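PDB 1YWM: C protein alpha-antigen from Streptococcus agalactiae, which is a cell-wall-attached surface protein that may play a role in both virulence and immunity, represented here by its N-terminal domain. Local coordinates for residues 135-140 and 148-153; 155-160 and 172-177. One frame throughout, in Å; residues are numbered along the deposited sequence.

Interaction 1 (135-140 and 148-153)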
# COMPACT_ATOMS: atom_id res chain seq x y z
N THR A 135 5.06 -10.99 18.94
CA THR A 135 5.37 -10.84 20.37
C THR A 135 4.99 -12.14 21.10
O THR A 135 5.76 -12.67 21.89
CB THR A 135 4.59 -9.63 20.95
OG1 THR A 135 5.17 -8.42 20.45
CG2 THR A 135 4.83 -9.53 22.46
N ASN A 136 3.80 -12.63 20.81
CA ASN A 136 3.34 -13.90 21.36
C ASN A 136 4.32 -15.04 21.03
O ASN A 136 4.75 -15.79 21.93
CB ASN A 136 1.94 -14.19 20.85
CG ASN A 136 1.34 -15.44 21.48
OD1 ASN A 136 1.78 -15.90 22.53
ND2 ASN A 136 0.31 -15.97 20.85
N ALA A 137 4.66 -15.18 19.74
CA ALA A 137 5.50 -16.28 19.28
C ALA A 137 6.87 -16.28 19.98
O ALA A 137 7.44 -17.35 20.17
CB ALA A 137 5.69 -16.23 17.71
N ASN A 138 7.36 -15.11 20.36
CA ASN A 138 8.68 -14.99 21.00
C ASN A 138 8.72 -15.41 22.46
O ASN A 138 9.80 -15.52 23.05
CB ASN A 138 9.27 -13.58 20.75
CG ASN A 138 9.89 -13.48 19.35
OD1 ASN A 138 10.65 -14.36 18.94
ND2 ASN A 138 9.56 -12.43 18.62
N ASP A 139 7.56 -15.71 23.02
CA ASP A 139 7.49 -16.22 24.39
C ASP A 139 8.21 -17.60 24.46
O ASP A 139 7.85 -18.50 23.70
CB ASP A 139 6.03 -16.36 24.77
CG ASP A 139 5.83 -16.55 26.25
OD1 ASP A 139 6.51 -17.44 26.82
OD2 ASP A 139 5.04 -15.86 26.90
N PRO A 140 9.19 -17.79 25.35
CA PRO A 140 9.87 -19.08 25.45
C PRO A 140 8.98 -20.25 25.85
O PRO A 140 9.48 -21.38 25.76
CB PRO A 140 10.98 -18.84 26.49
CG PRO A 140 10.77 -17.55 27.06
CD PRO A 140 9.75 -16.80 26.29
N THR A 148 9.48 -20.74 14.98
CA THR A 148 10.19 -20.47 13.74
C THR A 148 9.24 -20.56 12.55
O THR A 148 9.31 -19.74 11.63
CB THR A 148 11.37 -21.44 13.63
OG1 THR A 148 12.36 -21.03 14.59
CG2 THR A 148 12.06 -21.32 12.26
N GLU A 149 8.35 -21.55 12.56
CA GLU A 149 7.40 -21.69 11.47
C GLU A 149 6.45 -20.51 11.42
O GLU A 149 6.14 -19.99 10.35
CB GLU A 149 6.60 -23.01 11.61
CG GLU A 149 5.49 -23.17 10.58
CD GLU A 149 4.72 -24.48 10.75
OE1 GLU A 149 3.95 -24.84 9.84
OE2 GLU A 149 4.87 -25.14 11.81
N VAL A 150 6.00 -20.07 12.59
CA VAL A 150 5.09 -18.93 12.67
C VAL A 150 5.80 -17.64 12.21
O VAL A 150 5.27 -16.88 11.36
CB VAL A 150 4.46 -18.77 14.06
CG1 VAL A 150 3.72 -17.38 14.21
CG2 VAL A 150 3.48 -19.95 14.33
N LEU A 151 7.01 -17.41 12.71
CA LEU A 151 7.74 -16.18 12.29
C LEU A 151 8.05 -16.17 10.81
O LEU A 151 8.10 -15.09 10.16
CB LEU A 151 9.02 -16.05 13.10
CG LEU A 151 8.76 -15.76 14.60
CD1 LEU A 151 10.10 -15.56 15.30
CD2 LEU A 151 7.87 -14.55 14.82
N THR A 152 8.30 -17.35 10.25
CA THR A 152 8.58 -17.44 8.82
C THR A 152 7.37 -16.94 8.00
O THR A 152 7.52 -16.21 7.00
CB THR A 152 8.88 -18.95 8.44
OG1 THR A 152 10.20 -19.32 8.89
CG2 THR A 152 8.96 -19.13 6.91
N GLY A 153 6.19 -17.36 8.43
CA GLY A 153 4.96 -16.96 7.74
C GLY A 153 4.70 -15.47 7.90
O GLY A 153 4.29 -14.76 6.94
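Ala137, in the last turn of helix 124-137, faces Val150 of helix 144-163 with their CA atoms 7.1 Å apart, just before the chain turns from one helix into the next. These are the first two helices of the antiparallel three-helix bundle that forms the C-terminal part of this N-terminal domain. Such a short backbone separation suits alanine, whose single methyl group fills the gap without pushing the helices apart. Ala137 CB points at the second helix and meets two branched side chains there: Leu151 CD2 at 4.0 Å and Val150 CG1 at 4.2 Å. Val150 reaches the alanine with the methyl that stands anti to its own backbone N (chi1 168°), and its side chain also packs on Val133, Leu184 and Leu185, so it belongs to the bundle interior. Leu151 sits nearer the surface, and its side chain crosses that of Asn138 at about a right angle. The forked end of leucine suits this place: it sets one methyl on Ala137 and the other against the Asn138 amide, so a single side chain covers both an apolar and a polar neighbour. Arg147 holds the chain here, hydrogen-bonding through NE to Ala137 O and through NH2 to Asp139 O; a long, multiply donating side chain is well suited to gripping two carbonyls at once. At the exposed margin of the contact, the amide oxygen OD1 of Asn138 lies 3.9 Å from Leu151 CD1, a van der Waals contact.

Interaction 2 (155-160 and 172-177)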
# COMPACT_ATOMS: atom_id res chain seq x y z
N ASP A 155 7.01 -13.16 8.40
CA ASP A 155 8.01 -12.49 7.58
C ASP A 155 7.64 -12.45 6.11
O ASP A 155 7.89 -11.44 5.44
CB ASP A 155 9.40 -13.11 7.75
CG ASP A 155 9.93 -12.92 9.15
OD1 ASP A 155 10.95 -13.58 9.48
OD2 ASP A 155 9.39 -12.14 9.97
N THR A 156 7.07 -13.53 5.61
CA THR A 156 6.64 -13.59 4.22
C THR A 156 5.54 -12.54 3.93
O THR A 156 5.62 -11.78 2.94
CB THR A 156 6.17 -15.03 3.91
OG1 THR A 156 7.31 -15.92 3.99
CG2 THR A 156 5.66 -15.15 2.47
N ILE A 157 4.55 -12.50 4.80
CA ILE A 157 3.49 -11.52 4.70
C ILE A 157 4.03 -10.08 4.83
O ILE A 157 3.64 -9.18 4.07
CB ILE A 157 2.40 -11.78 5.76
CG1 ILE A 157 1.67 -13.11 5.42
CG2 ILE A 157 1.38 -10.62 5.75
CD1 ILE A 157 0.68 -13.66 6.48
N LYS A 158 4.90 -9.85 5.81
CA LYS A 158 5.41 -8.50 6.02
C LYS A 158 6.23 -8.01 4.82
O LYS A 158 6.09 -6.87 4.38
CB LYS A 158 6.21 -8.43 7.34
CG LYS A 158 7.03 -7.13 7.56
CD LYS A 158 6.25 -6.08 8.32
CE LYS A 158 7.15 -5.00 9.02
NZ LYS A 158 8.43 -4.61 8.32
N THR A 159 7.08 -8.88 4.29
CA THR A 159 7.86 -8.53 3.08
C THR A 159 6.94 -8.15 1.90
O THR A 159 7.17 -7.15 1.20
CB THR A 159 8.78 -9.71 2.72
OG1 THR A 159 9.75 -9.86 3.77
CG2 THR A 159 9.64 -9.40 1.49
N ASP A 160 5.87 -8.92 1.75
CA ASP A 160 4.88 -8.73 0.69
C ASP A 160 4.17 -7.36 0.80
O ASP A 160 4.16 -6.58 -0.16
CB ASP A 160 3.91 -9.90 0.76
CG ASP A 160 2.88 -9.89 -0.36
OD1 ASP A 160 3.09 -9.26 -1.41
OD2 ASP A 160 1.81 -10.50 -0.26
N ASP A 172 -7.44 -7.86 4.25
CA ASP A 172 -8.31 -8.58 5.18
C ASP A 172 -8.07 -10.10 5.12
O ASP A 172 -8.10 -10.77 6.15
CB ASP A 172 -9.79 -8.24 4.94
CG ASP A 172 -10.12 -6.79 5.29
OD1 ASP A 172 -9.30 -6.08 5.93
OD2 ASP A 172 -11.19 -6.26 4.94
N SER A 173 -7.80 -10.62 3.94
CA SER A 173 -7.48 -12.04 3.82
C SER A 173 -6.14 -12.40 4.51
O SER A 173 -5.99 -13.48 5.11
CB SER A 173 -7.54 -12.52 2.36
OG SER A 173 -6.40 -12.12 1.63
N LYS A 174 -5.19 -11.47 4.48
CA LYS A 174 -3.90 -11.70 5.15
C LYS A 174 -4.06 -11.65 6.68
O LYS A 174 -3.29 -12.27 7.40
CB LYS A 174 -2.83 -10.70 4.64
CG LYS A 174 -2.37 -10.96 3.22
CD LYS A 174 -1.53 -9.81 2.74
CE LYS A 174 -0.87 -10.03 1.37
NZ LYS A 174 -1.34 -11.18 0.54
N ILE A 175 -5.03 -10.88 7.18
CA ILE A 175 -5.29 -10.85 8.61
C ILE A 175 -5.73 -12.24 9.07
O ILE A 175 -5.27 -12.72 10.12
CB ILE A 175 -6.34 -9.77 8.99
CG1 ILE A 175 -5.73 -8.38 8.84
CG2 ILE A 175 -6.83 -9.97 10.46
CD1 ILE A 175 -6.75 -7.22 8.97
N VAL A 176 -6.59 -12.86 8.26
CA VAL A 176 -7.04 -14.23 8.50
C VAL A 176 -5.84 -15.18 8.45
O VAL A 176 -5.73 -16.05 9.32
CB VAL A 176 -8.15 -14.71 7.51
CG1 VAL A 176 -8.50 -16.21 7.74
CG2 VAL A 176 -9.40 -13.86 7.64
N GLU A 177 -4.98 -15.06 7.42
CA GLU A 177 -3.78 -15.90 7.38
C GLU A 177 -2.92 -15.77 8.66
O GLU A 177 -2.33 -16.77 9.13
CB GLU A 177 -2.93 -15.59 6.14
CG GLU A 177 -3.59 -16.01 4.82
CD GLU A 177 -2.80 -15.56 3.59
OE1 GLU A 177 -1.58 -15.31 3.73
OE2 GLU A 177 -3.39 -15.46 2.49
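Asp160 and Lys174 meet across two nearly antiparallel helices of the bundle, their side chains crossing at about a right angle. The short helical segments run at 162° to each other with their axes 11.2 Å apart, a spacing wide enough for long side chains to bridge. Lys174 does so: its extended chain carries CE to Asp160 OD2, and the bend at chi4 (14°) folds NZ back beside the same oxygen. Asp160 OD2 lies 3.3 Å from Lys174 NZ in a salt bridge and 3.2 Å from Lys174 CE. The short aspartate is turned toward the lysine by having CG anti to its backbone N (chi1 -176°). Its other oxygen, OD1, is taken by Lys166 in a salt bridge and by Asn164 ND2 in a hydrogen bond, so the carboxylate is gripped at both oxygens, which should favour its ionised form. Beside the charged pair, Ile157 brings aliphatic contacts. Ile157 CG2 lies 4.3 Å from Lys174 CD, so the lysine lends its aliphatic stem to the buried side while its ammonium group serves the polar one. At the other arm of the isoleucine, CD1 comes within 4.1 Å of Glu177 CB and, in a van der Waals contact with a polar atom, 3.9 Å of Glu177 OE1, the two side chains crossing obliquely near the surface. Ile157 also packs on Val178 and Leu181 of helix 168-182 and on Ile130 of helix 124-137, while Lys174 rests on Leu126, so helix 124-137 closes the third side of this layer.

In the fold
Interactions 1 and 2 lie in series along the chain, with centres 14 Å apart, and share helix 144-163. Residues 148-153 of that helix pack against the end of helix 124-137 in interaction 1; after a single intervening residue, 155-160 pack against helix 168-182 in interaction 2. The middle helix thus joins both of its sequence neighbours, and together the two contacts tie the up-down-up three-helix bundle at different levels along its length. Interaction 1 lies farther out, about 25 Å from the chain's centre, whereas interaction 2 is about 13 Å away, nearer the beta-sandwich that precedes the bundle and completes this elongated N-terminal domain.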